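Local coordinates for protein pre-crRNA processing endonuclease (Streptococcus pyogenes serotype M1, PDB 3VZH) that probably acts as a CRISPR-associated Cas5d endoribonuclease, binding precursor CRISPR RNA and cutting it into crRNAs for antiviral defence, at residues 8-13 with 151-156; 38-43 with 172-177; 52-57 with 103-108. All blocks are in the same frame, centred on the assembly; numbering follows the deposited sequence.

Interaction 1: residues 8-13 with 151-156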
loop_
_atom_site.group_PDB
_atom_site.type_symbol
_atom_site.label_atom_id
_atom_site.label_comp_id
_atom_site.label_asym_id
_atom_site.label_seq_id
_atom_site.Cartn_x
_atom_site.Cartn_y
_atom_site.Cartn_z
ATOM N N ASP A 8 3.362 -12.670 7.478
ATOM C CA ASP A 8 2.648 -11.369 7.383
ATOM C C ASP A 8 3.296 -10.328 8.270
ATOM O O ASP A 8 3.603 -10.618 9.466
ATOM C CB ASP A 8 1.166 -11.533 7.749
ATOM C CG ASP A 8 0.418 -12.392 6.728
ATOM O OD1 ASP A 8 0.672 -12.228 5.521
ATOM O OD2 ASP A 8 -0.396 -13.237 7.177
ATOM N N PHE A 9 3.421 -9.105 7.732
ATOM C CA PHE A 9 3.809 -7.942 8.526
ATOM C C PHE A 9 2.644 -6.992 8.490
ATOM O O PHE A 9 1.829 -7.016 7.538
ATOM C CB PHE A 9 5.019 -7.221 7.841
ATOM C CG PHE A 9 6.263 -8.052 7.901
ATOM C CD1 PHE A 9 7.043 -7.994 9.057
ATOM C CD2 PHE A 9 6.663 -8.857 6.809
ATOM C CE1 PHE A 9 8.187 -8.750 9.162
ATOM C CE2 PHE A 9 7.816 -9.620 6.896
ATOM C CZ PHE A 9 8.563 -9.573 8.080
ATOM N N TYR A 10 2.572 -6.168 9.557
ATOM C CA TYR A 10 1.437 -5.229 9.746
ATOM C C TYR A 10 1.994 -3.895 10.170
ATOM O O TYR A 10 2.899 -3.826 11.059
ATOM C CB TYR A 10 0.595 -5.786 10.937
ATOM C CG TYR A 10 0.081 -7.195 10.679
ATOM C CD1 TYR A 10 -1.161 -7.371 10.025
ATOM C CD2 TYR A 10 0.796 -8.291 11.040
ATOM C CE1 TYR A 10 -1.640 -8.607 9.780
ATOM C CE2 TYR A 10 0.292 -9.574 10.800
ATOM C CZ TYR A 10 -0.906 -9.670 10.117
ATOM O OH TYR A 10 -1.512 -10.887 9.855
ATOM N N VAL A 11 1.467 -2.796 9.600
ATOM C CA VAL A 11 1.952 -1.485 9.958
ATOM C C VAL A 11 0.799 -0.557 10.006
ATOM O O VAL A 11 -0.219 -0.768 9.259
ATOM C CB VAL A 11 2.967 -0.889 8.966
ATOM C CG1 VAL A 11 4.319 -1.558 9.115
ATOM C CG2 VAL A 11 2.441 -1.005 7.550
ATOM N N ARG A 12 0.895 0.427 10.880
ATOM C CA ARG A 12 -0.087 1.531 10.927
ATOM C C ARG A 12 0.560 2.738 10.237
ATOM O O ARG A 12 1.658 3.186 10.656
ATOM C CB ARG A 12 -0.342 1.865 12.373
ATOM C CG ARG A 12 -1.396 3.003 12.585
ATOM C CD ARG A 12 -1.672 3.092 14.084
ATOM N NE ARG A 12 -2.865 3.890 14.331
ATOM C CZ ARG A 12 -2.906 5.213 14.321
ATOM N NH1 ARG A 12 -1.814 5.926 14.003
ATOM N NH2 ARG A 12 -4.050 5.862 14.626
ATOM N N VAL A 13 -0.095 3.302 9.227
ATOM C CA VAL A 13 0.445 4.469 8.570
ATOM C C VAL A 13 -0.587 5.568 8.716
ATOM O O VAL A 13 -1.810 5.333 8.423
ATOM C CB VAL A 13 0.627 4.195 7.058
ATOM C CG1 VAL A 13 1.313 5.377 6.389
ATOM C CG2 VAL A 13 1.469 2.911 6.796
ATOM N N ILE A 151 2.631 -2.303 14.357
ATOM C CA ILE A 151 1.490 -2.923 15.108
ATOM C C ILE A 151 1.625 -4.443 14.948
ATOM O O ILE A 151 2.305 -4.873 14.062
ATOM C CB ILE A 151 0.143 -2.480 14.556
ATOM C CG1 ILE A 151 0.002 -2.836 13.052
ATOM C CG2 ILE A 151 -0.067 -0.958 14.819
ATOM C CD1 ILE A 151 -1.435 -2.609 12.486
ATOM N N SER A 152 0.979 -5.201 15.811
ATOM C CA SER A 152 1.088 -6.669 15.766
ATOM C C SER A 152 -0.169 -7.163 14.999
ATOM O O SER A 152 -1.101 -6.400 14.714
ATOM C CB SER A 152 1.051 -7.217 17.198
ATOM O OG SER A 152 -0.211 -6.991 17.757
ATOM N N GLN A 153 -0.186 -8.478 14.724
ATOM C CA GLN A 153 -1.292 -9.111 14.030
ATOM C C GLN A 153 -2.511 -8.886 14.813
ATOM O O GLN A 153 -3.547 -8.536 14.250
ATOM C CB GLN A 153 -1.014 -10.608 13.884
ATOM C CG GLN A 153 -2.155 -11.252 13.045
ATOM C CD GLN A 153 -2.039 -12.760 12.950
ATOM O OE1 GLN A 153 -1.007 -13.324 13.237
ATOM N NE2 GLN A 153 -3.125 -13.415 12.546
ATOM N N GLU A 154 -2.383 -9.049 16.139
ATOM C CA GLU A 154 -3.539 -8.828 17.006
ATOM C C GLU A 154 -4.162 -7.439 16.869
ATOM O O GLU A 154 -5.385 -7.288 16.760
ATOM C CB GLU A 154 -3.286 -9.120 18.509
ATOM C CG GLU A 154 -4.561 -9.131 19.302
ATOM C CD GLU A 154 -4.424 -9.693 20.706
ATOM O OE1 GLU A 154 -3.364 -10.278 21.034
ATOM O OE2 GLU A 154 -5.398 -9.555 21.485
ATOM N N GLU A 155 -3.330 -6.420 16.867
ATOM C CA GLU A 155 -3.847 -5.066 16.732
ATOM C C GLU A 155 -4.511 -4.857 15.372
ATOM O O GLU A 155 -5.577 -4.146 15.283
ATOM C CB GLU A 155 -2.768 -4.013 16.995
ATOM C CG GLU A 155 -3.285 -2.570 16.846
ATOM C CD GLU A 155 -2.409 -1.491 17.504
ATOM O OE1 GLU A 155 -2.660 -0.257 17.307
ATOM O OE2 GLU A 155 -1.432 -1.854 18.189
ATOM N N TYR A 156 -3.834 -5.319 14.311
ATOM C CA TYR A 156 -4.431 -5.336 12.983
ATOM C C TYR A 156 -5.886 -5.879 12.909
ATOM O O TYR A 156 -6.820 -5.208 12.437
ATOM C CB TYR A 156 -3.547 -6.103 11.997
ATOM C CG TYR A 156 -4.095 -5.986 10.557
ATOM C CD1 TYR A 156 -3.800 -4.896 9.751
ATOM C CD2 TYR A 156 -4.888 -7.028 10.032
ATOM C CE1 TYR A 156 -4.296 -4.805 8.449
ATOM C CE2 TYR A 156 -5.446 -6.958 8.758
ATOM C CZ TYR A 156 -5.095 -5.870 7.939
ATOM O OH TYR A 156 -5.641 -5.842 6.692
HETATM O O HOH W 1 4.105 -6.471 12.062
#
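Tyr10 and Val11 of strand 9-13 lie against the turn that leads into helix 153-156, the two backbones coming nearest where the CA atoms of Val11 and Ile151 stand 5.4 Å apart. At this approach Tyr10 O and Ile151 O, both acceptors, lie 3.2 Å from each other, and an ordered water bridges the two segments by accepting from Tyr10 N and donating to Ile151 O. The Tyr10 ring carries most of the side-chain contact. With CG beside the backbone N (chi1 -59°), it reaches along the first turn of the helix, and Gln153 CA sits over one face, 3.8 Å from the ring centroid, in a CH-pi contact. The Gln153 side chain then runs alongside in the same direction, its amide plane nearly parallel to the ring (11°), and its CG packs 3.3 Å from Tyr10 OH; the amide nitrogen NE2 is taken up by Glu157. The Tyr156 side chain runs across that of Tyr10 at about a right angle, and the two ring planes meet obliquely, at 47°; Tyr156 CG lies 3.3 Å from Tyr10 CD1. The far end of Tyr156 turns elsewhere, its hydroxyl bonding to Glu61. Next to Tyr10, Ile151 offers two branches: CG1 touches Tyr10 CB, while CG2 meets Arg12 CB, both at 3.7 Å. Ser152 is the N-cap of the helix, its OG accepting from Glu155 N at 3.3 Å, which fixes the turn from which Gln153 and Tyr156 project onto the tyrosine ring. Phe9 and Val11 point away toward helix 118-130, so the strand has a helix on each side. This is helix-on-sheet packing on a central strand of the RRM-like, ferredoxin-type sheet expected of RAMP-family Cas5 proteins.

Interaction 2: residues 38-43 with 172-177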
loop_
_atom_site.group_PDB
_atom_site.type_symbol
_atom_site.label_atom_id
_atom_site.label_comp_id
_atom_site.label_asym_id
_atom_site.label_seq_id
_atom_site.Cartn_x
_atom_site.Cartn_y
_atom_site.Cartn_z
ATOM N N THR A 38 -4.492 3.596 -3.500
ATOM C CA THR A 38 -4.336 2.582 -4.553
ATOM C C THR A 38 -3.293 1.513 -4.071
ATOM O O THR A 38 -2.428 1.796 -3.152
ATOM C CB THR A 38 -3.810 3.212 -5.845
ATOM O OG1 THR A 38 -2.588 3.857 -5.522
ATOM C CG2 THR A 38 -4.850 4.218 -6.422
ATOM N N ARG A 39 -3.335 0.309 -4.655
ATOM C CA ARG A 39 -2.329 -0.704 -4.350
ATOM C C ARG A 39 -0.936 -0.158 -4.616
ATOM O O ARG A 39 0.011 -0.336 -3.795
ATOM C CB ARG A 39 -2.539 -2.006 -5.081
ATOM C CG ARG A 39 -1.850 -3.122 -4.280
ATOM C CD ARG A 39 -1.283 -4.227 -5.136
ATOM N NE ARG A 39 -1.319 -5.447 -4.366
ATOM C CZ ARG A 39 -1.047 -6.635 -4.855
ATOM N NH1 ARG A 39 -0.667 -6.743 -6.125
ATOM N NH2 ARG A 39 -1.156 -7.698 -4.069
ATOM N N GLN A 40 -0.828 0.512 -5.758
ATOM C CA GLN A 40 0.471 1.201 -6.107
ATOM C C GLN A 40 1.008 2.124 -4.976
ATOM O O GLN A 40 2.187 2.052 -4.623
ATOM C CB GLN A 40 0.421 1.963 -7.415
ATOM C CG GLN A 40 1.819 2.333 -7.993
ATOM C CD GLN A 40 2.525 1.118 -8.643
ATOM O OE1 GLN A 40 2.492 0.929 -9.884
ATOM N NE2 GLN A 40 3.197 0.290 -7.810
ATOM N N ALA A 41 0.180 2.990 -4.385
ATOM C CA ALA A 41 0.669 3.895 -3.379
ATOM C C ALA A 41 1.069 3.058 -2.162
ATOM O O ALA A 41 2.058 3.404 -1.470
ATOM C CB ALA A 41 -0.434 4.824 -2.921
ATOM N N LEU A 42 0.313 2.003 -1.859
ATOM C CA LEU A 42 0.692 1.190 -0.721
ATOM C C LEU A 42 2.000 0.409 -0.920
ATOM O O LEU A 42 2.817 0.329 0.058
ATOM C CB LEU A 42 -0.400 0.178 -0.283
ATOM C CG LEU A 42 -1.720 0.880 -0.014
ATOM C CD1 LEU A 42 -2.793 -0.113 0.458
ATOM C CD2 LEU A 42 -1.483 1.848 1.151
ATOM N N ASN A 43 2.197 -0.095 -2.148
ATOM C CA ASN A 43 3.471 -0.718 -2.579
ATOM C C ASN A 43 4.619 0.305 -2.306
ATOM O O ASN A 43 5.666 -0.088 -1.822
ATOM C CB ASN A 43 3.482 -0.996 -4.094
ATOM C CG ASN A 43 2.555 -2.148 -4.463
ATOM O OD1 ASN A 43 2.139 -2.917 -3.585
ATOM N ND2 ASN A 43 2.210 -2.264 -5.738
ATOM N N ILE A 172 -14.143 1.697 -10.370
ATOM C CA ILE A 172 -12.889 1.264 -10.918
ATOM C C ILE A 172 -11.750 2.165 -10.449
ATOM O O ILE A 172 -11.819 3.392 -10.568
ATOM C CB ILE A 172 -12.938 1.376 -12.461
ATOM C CG1 ILE A 172 -14.127 0.593 -13.014
ATOM C CG2 ILE A 172 -11.681 0.754 -13.046
ATOM C CD1 ILE A 172 -14.080 -0.909 -12.738
ATOM N N MET A 173 -10.696 1.582 -9.903
ATOM C CA MET A 173 -9.533 2.339 -9.396
ATOM C C MET A 173 -8.292 1.841 -10.084
ATOM O O MET A 173 -8.142 0.617 -10.329
ATOM C CB MET A 173 -9.375 2.075 -7.875
ATOM C CG MET A 173 -10.384 2.903 -7.091
ATOM S SD MET A 173 -10.122 2.853 -5.278
ATOM C CE MET A 173 -8.573 3.767 -5.349
ATOM N N PHE A 174 -7.374 2.745 -10.383
ATOM C CA PHE A 174 -5.999 2.341 -10.686
ATOM C C PHE A 174 -5.497 1.334 -9.642
ATOM O O PHE A 174 -5.696 1.512 -8.424
ATOM C CB PHE A 174 -5.105 3.568 -10.757
ATOM C CG PHE A 174 -3.680 3.262 -11.052
ATOM C CD1 PHE A 174 -2.718 3.464 -10.073
ATOM C CD2 PHE A 174 -3.285 2.765 -12.290
ATOM C CE1 PHE A 174 -1.368 3.160 -10.322
ATOM C CE2 PHE A 174 -1.933 2.485 -12.563
ATOM C CZ PHE A 174 -0.969 2.686 -11.563
ATOM N N HIS A 175 -4.889 0.236 -10.127
ATOM C CA HIS A 175 -4.327 -0.797 -9.265
ATOM C C HIS A 175 -2.821 -0.625 -9.263
ATOM O O HIS A 175 -2.246 -0.299 -8.235
ATOM C CB HIS A 175 -4.666 -2.156 -9.856
ATOM C CG HIS A 175 -4.165 -3.351 -9.065
ATOM N ND1 HIS A 175 -2.912 -3.846 -9.200
ATOM C CD2 HIS A 175 -4.836 -4.204 -8.165
ATOM C CE1 HIS A 175 -2.788 -4.948 -8.400
ATOM N NE2 HIS A 175 -3.977 -5.172 -7.807
ATOM N N SER A 176 -2.173 -0.838 -10.410
ATOM C CA SER A 176 -0.717 -0.694 -10.501
ATOM C C SER A 176 -0.253 -0.778 -11.928
ATOM O O SER A 176 -1.033 -1.111 -12.821
ATOM C CB SER A 176 0.007 -1.757 -9.654
ATOM O OG SER A 176 -0.509 -3.059 -9.863
ATOM N N PHE A 177 1.001 -0.385 -12.158
ATOM C CA PHE A 177 1.668 -0.659 -13.409
ATOM C C PHE A 177 2.435 -1.974 -13.424
ATOM O O PHE A 177 2.895 -2.433 -12.357
ATOM C CB PHE A 177 2.704 0.423 -13.693
ATOM C CG PHE A 177 2.131 1.747 -14.023
ATOM C CD1 PHE A 177 1.490 1.955 -15.244
ATOM C CD2 PHE A 177 2.310 2.819 -13.156
ATOM C CE1 PHE A 177 0.980 3.194 -15.573
ATOM C CE2 PHE A 177 1.828 4.071 -13.482
ATOM C CZ PHE A 177 1.157 4.255 -14.694
HETATM O O HOH W 2 -5.888 -0.018 -6.198
HETATM O O HOH W 3 0.760 -4.573 -7.585
#
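Gln40, in the first turn of helix 39-43, reaches across to strand 173-177 with CB, CG, CD and OE1. Its CB packs on Phe174 CE1 at 3.6 Å and lies equally close to His175 O. CG follows, still against Phe174 CE1, and a bend at chi2 (76°) then swings the amide along the strand. CD comes to rest beside Ser176 CB, and at the tip OE1 accepts from Phe177 N at 3.0 Å, an almost straight bond (174°) whose donor is tilted from the carbonyl plane. The backbone of the same residue makes a second bond, Gln40 N to His175 O at 3.0 Å, so one glutamine holds the strand at two points. It does so at a classic beta bulge, where His175 and Ser176 both face Tyr190 of the adjoining strand 188-197. The helix start is itself capped: Thr38 OG1, the N-cap, accepts from Ala41 N, leaving CG2 to touch Met173 CE at 3.9 Å and the edge of the Phe174 ring. Arg39 runs side by side with His175, CB over one ring face and Arg39 NH1 3.6 Å from His175 CE1, while NH2 bonds to Val59 O. One water joins Arg39 N to Phe174 O. A second accepts from Arg39 NH1 and Asn43 ND2 and also bonds to Ser176 OG, which is hydrogen-bonded in the imidazole plane to His175 ND1 at 2.6 Å.

Interaction 3: residues 52-57 with 103-108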
loop_
_atom_site.group_PDB
_atom_site.type_symbol
_atom_site.label_atom_id
_atom_site.label_comp_id
_atom_site.label_asym_id
_atom_site.label_seq_id
_atom_site.Cartn_x
_atom_site.Cartn_y
_atom_site.Cartn_z
ATOM N N LYS A 52 14.683 -4.259 -0.973
ATOM C CA LYS A 52 15.904 -4.871 -1.575
ATOM C C LYS A 52 15.498 -5.471 -2.894
ATOM O O LYS A 52 14.362 -5.949 -3.014
ATOM C CB LYS A 52 16.486 -5.964 -0.645
ATOM C CG LYS A 52 17.143 -5.475 0.615
ATOM C CD LYS A 52 18.404 -4.737 0.394
ATOM C CE LYS A 52 19.553 -5.726 0.344
ATOM N NZ LYS A 52 20.851 -5.118 -0.019
ATOM N N PRO A 53 16.380 -5.448 -3.905
ATOM C CA PRO A 53 16.048 -6.061 -5.176
ATOM C C PRO A 53 15.918 -7.590 -5.006
ATOM O O PRO A 53 15.331 -8.273 -5.847
ATOM C CB PRO A 53 17.270 -5.716 -6.040
ATOM C CG PRO A 53 18.384 -5.458 -5.054
ATOM C CD PRO A 53 17.699 -4.808 -3.902
ATOM N N THR A 54 16.339 -8.101 -3.861
ATOM C CA THR A 54 16.292 -9.573 -3.629
ATOM C C THR A 54 14.859 -10.074 -3.480
ATOM O O THR A 54 14.566 -11.215 -3.850
ATOM C CB THR A 54 17.003 -9.915 -2.304
ATOM O OG1 THR A 54 18.336 -9.367 -2.358
ATOM C CG2 THR A 54 17.219 -11.425 -2.194
ATOM N N PHE A 55 13.991 -9.223 -2.905
ATOM C CA PHE A 55 12.604 -9.622 -2.739
ATOM C C PHE A 55 11.625 -8.537 -3.244
ATOM O O PHE A 55 12.038 -7.390 -3.635
ATOM C CB PHE A 55 12.352 -9.982 -1.232
ATOM C CG PHE A 55 12.538 -8.795 -0.260
ATOM C CD1 PHE A 55 13.788 -8.618 0.432
ATOM C CD2 PHE A 55 11.486 -7.874 -0.006
ATOM C CE1 PHE A 55 13.964 -7.541 1.330
ATOM C CE2 PHE A 55 11.657 -6.791 0.871
ATOM C CZ PHE A 55 12.905 -6.632 1.537
ATOM N N THR A 56 10.373 -8.960 -3.342
ATOM C CA THR A 56 9.296 -8.105 -3.774
ATOM C C THR A 56 8.261 -8.065 -2.640
ATOM O O THR A 56 7.668 -9.084 -2.258
ATOM C CB THR A 56 8.588 -8.745 -4.967
ATOM O OG1 THR A 56 9.564 -8.888 -6.000
ATOM C CG2 THR A 56 7.351 -7.827 -5.432
ATOM N N ASN A 57 7.937 -6.840 -2.197
ATOM C CA ASN A 57 6.850 -6.711 -1.201
ATOM C C ASN A 57 5.474 -6.838 -1.909
ATOM O O ASN A 57 5.271 -6.233 -2.990
ATOM C CB ASN A 57 6.954 -5.306 -0.589
ATOM C CG ASN A 57 8.136 -5.202 0.359
ATOM O OD1 ASN A 57 8.365 -6.104 1.194
ATOM N ND2 ASN A 57 8.847 -4.100 0.288
ATOM N N PHE A 103 6.543 -10.613 1.894
ATOM C CA PHE A 103 7.389 -10.565 0.709
ATOM C C PHE A 103 7.695 -11.954 0.169
ATOM O O PHE A 103 7.572 -12.947 0.883
ATOM C CB PHE A 103 8.674 -9.766 0.935
ATOM C CG PHE A 103 9.582 -10.282 2.028
ATOM C CD1 PHE A 103 9.582 -9.625 3.288
ATOM C CD2 PHE A 103 10.454 -11.344 1.802
ATOM C CE1 PHE A 103 10.421 -10.069 4.299
ATOM C CE2 PHE A 103 11.322 -11.762 2.801
ATOM C CZ PHE A 103 11.294 -11.126 4.052
ATOM N N VAL A 104 8.073 -11.988 -1.098
ATOM C CA VAL A 104 8.481 -13.232 -1.799
ATOM C C VAL A 104 9.801 -12.935 -2.550
ATOM O O VAL A 104 10.165 -11.757 -2.703
ATOM C CB VAL A 104 7.388 -13.648 -2.854
ATOM C CG1 VAL A 104 6.047 -13.883 -2.162
ATOM C CG2 VAL A 104 7.311 -12.616 -3.962
ATOM N N TRP A 105 10.536 -13.963 -3.007
ATOM C CA TRP A 105 11.808 -13.635 -3.723
ATOM C C TRP A 105 11.443 -13.060 -5.035
ATOM O O TRP A 105 10.397 -13.438 -5.683
ATOM C CB TRP A 105 12.731 -14.912 -3.853
ATOM C CG TRP A 105 13.086 -15.519 -2.488
ATOM C CD1 TRP A 105 12.981 -16.876 -2.088
ATOM C CD2 TRP A 105 13.577 -14.810 -1.292
ATOM N NE1 TRP A 105 13.369 -17.023 -0.782
ATOM C CE2 TRP A 105 13.749 -15.836 -0.243
ATOM C CE3 TRP A 105 13.892 -13.471 -0.995
ATOM C CZ2 TRP A 105 14.204 -15.506 1.043
ATOM C CZ3 TRP A 105 14.420 -13.166 0.245
ATOM C CH2 TRP A 105 14.468 -14.152 1.292
ATOM N N ASN A 106 12.307 -12.137 -5.494
ATOM C CA ASN A 106 12.109 -11.464 -6.757
ATOM C C ASN A 106 12.692 -12.352 -7.889
ATOM O O ASN A 106 13.904 -12.422 -8.047
ATOM C CB ASN A 106 12.794 -10.076 -6.717
ATOM C CG ASN A 106 12.692 -9.311 -8.028
ATOM O OD1 ASN A 106 12.011 -9.749 -8.959
ATOM N ND2 ASN A 106 13.340 -8.164 -8.111
ATOM N N GLU A 107 11.813 -12.988 -8.698
ATOM C CA GLU A 107 12.272 -13.911 -9.743
ATOM C C GLU A 107 12.786 -13.163 -10.957
ATOM O O GLU A 107 13.322 -13.763 -11.932
ATOM C CB GLU A 107 11.190 -14.951 -10.150
ATOM C CG GLU A 107 10.928 -15.956 -9.049
ATOM C CD GLU A 107 12.172 -16.752 -8.618
ATOM O OE1 GLU A 107 12.076 -17.428 -7.613
ATOM O OE2 GLU A 107 13.251 -16.747 -9.235
ATOM N N ASP A 108 12.668 -11.845 -10.921
ATOM C CA ASP A 108 13.362 -11.033 -11.939
ATOM C C ASP A 108 14.816 -10.795 -11.560
ATOM O O ASP A 108 15.573 -10.189 -12.330
ATOM C CB ASP A 108 12.681 -9.688 -12.114
ATOM C CG ASP A 108 11.306 -9.803 -12.708
ATOM O OD1 ASP A 108 11.078 -10.786 -13.413
ATOM O OD2 ASP A 108 10.465 -8.906 -12.465
#
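Phe55 and Phe103 share a first torsion near +60° (63° and 60°), which sets each CG between its own backbone N and carbonyl carbon and brings the two rings together beside the strand pair. They meet obliquely, centroids 4.5 Å apart, with Phe55 CD2 lying 3.5 Å from Phe103 CB. Phe55 CB also touches Trp105 CE3, and Thr54 CG2 lies alongside the indole. Helix 118-130 completes this aromatic group through His121, edge-to-face with Phe55, and Met125; Tyr4 stacks on Trp105. Asn57 OD1 lies against Phe103 CB and is buried here without a polar partner, whereas its ND2 is bonded to Asp47 and Tyr50.

Backbone bonds join the strands antiparallel. Thr56 and Val104 form the hydrogen-bonded pair, with Thr56 N to Val104 O at 2.9 Å and Val104 N to Thr56 O at 3.2 Å; Phe55 with Trp105 and Asn57 with Phe103 are the flanking non-hydrogen-bonded pairs. Just past the Phe55–Trp105 pair, Asn106 fastens the turn that precedes strand 55-57. Its N bonds to Thr54 O at 2.9 Å, and its ND2 reaches a lone pair of Pro53 O in the carbonyl plane at 3.0 Å. OD1 meanwhile accepts from Asp108 N, which sits above the carbonyl plane rather than on a lone pair; with both ends held, the rotation of the amide is restricted. Thus an antiparallel strand pair of the main sheet is flanked at one end by a type I turn from Lys52 to Phe55 leading into one strand and an Asx turn at Asn106 leading out of the other.

How the interactions relate
All three contacts reach the same large antiparallel sheet. Interactions 1 and 3 touch directly: Phe9 CE2 of 8-13 packs 3.7 Å from Phe103 CE1 of 103-108, on neighbouring strands, although the centres are about 21 Å apart. Helix 118-130 also meets both, through Met125 on Phe9 and on Phe55. Interaction 2 stays separate, its nearest atoms about 6 Å from interaction 1 and about 5 Å from interaction 3, but helix 39-49 runs on in the chain to strand 55-64, which takes in 55-57. Interaction 3 is nested within the chain loops closed by each of the other two, whose own segments alternate along the sequence.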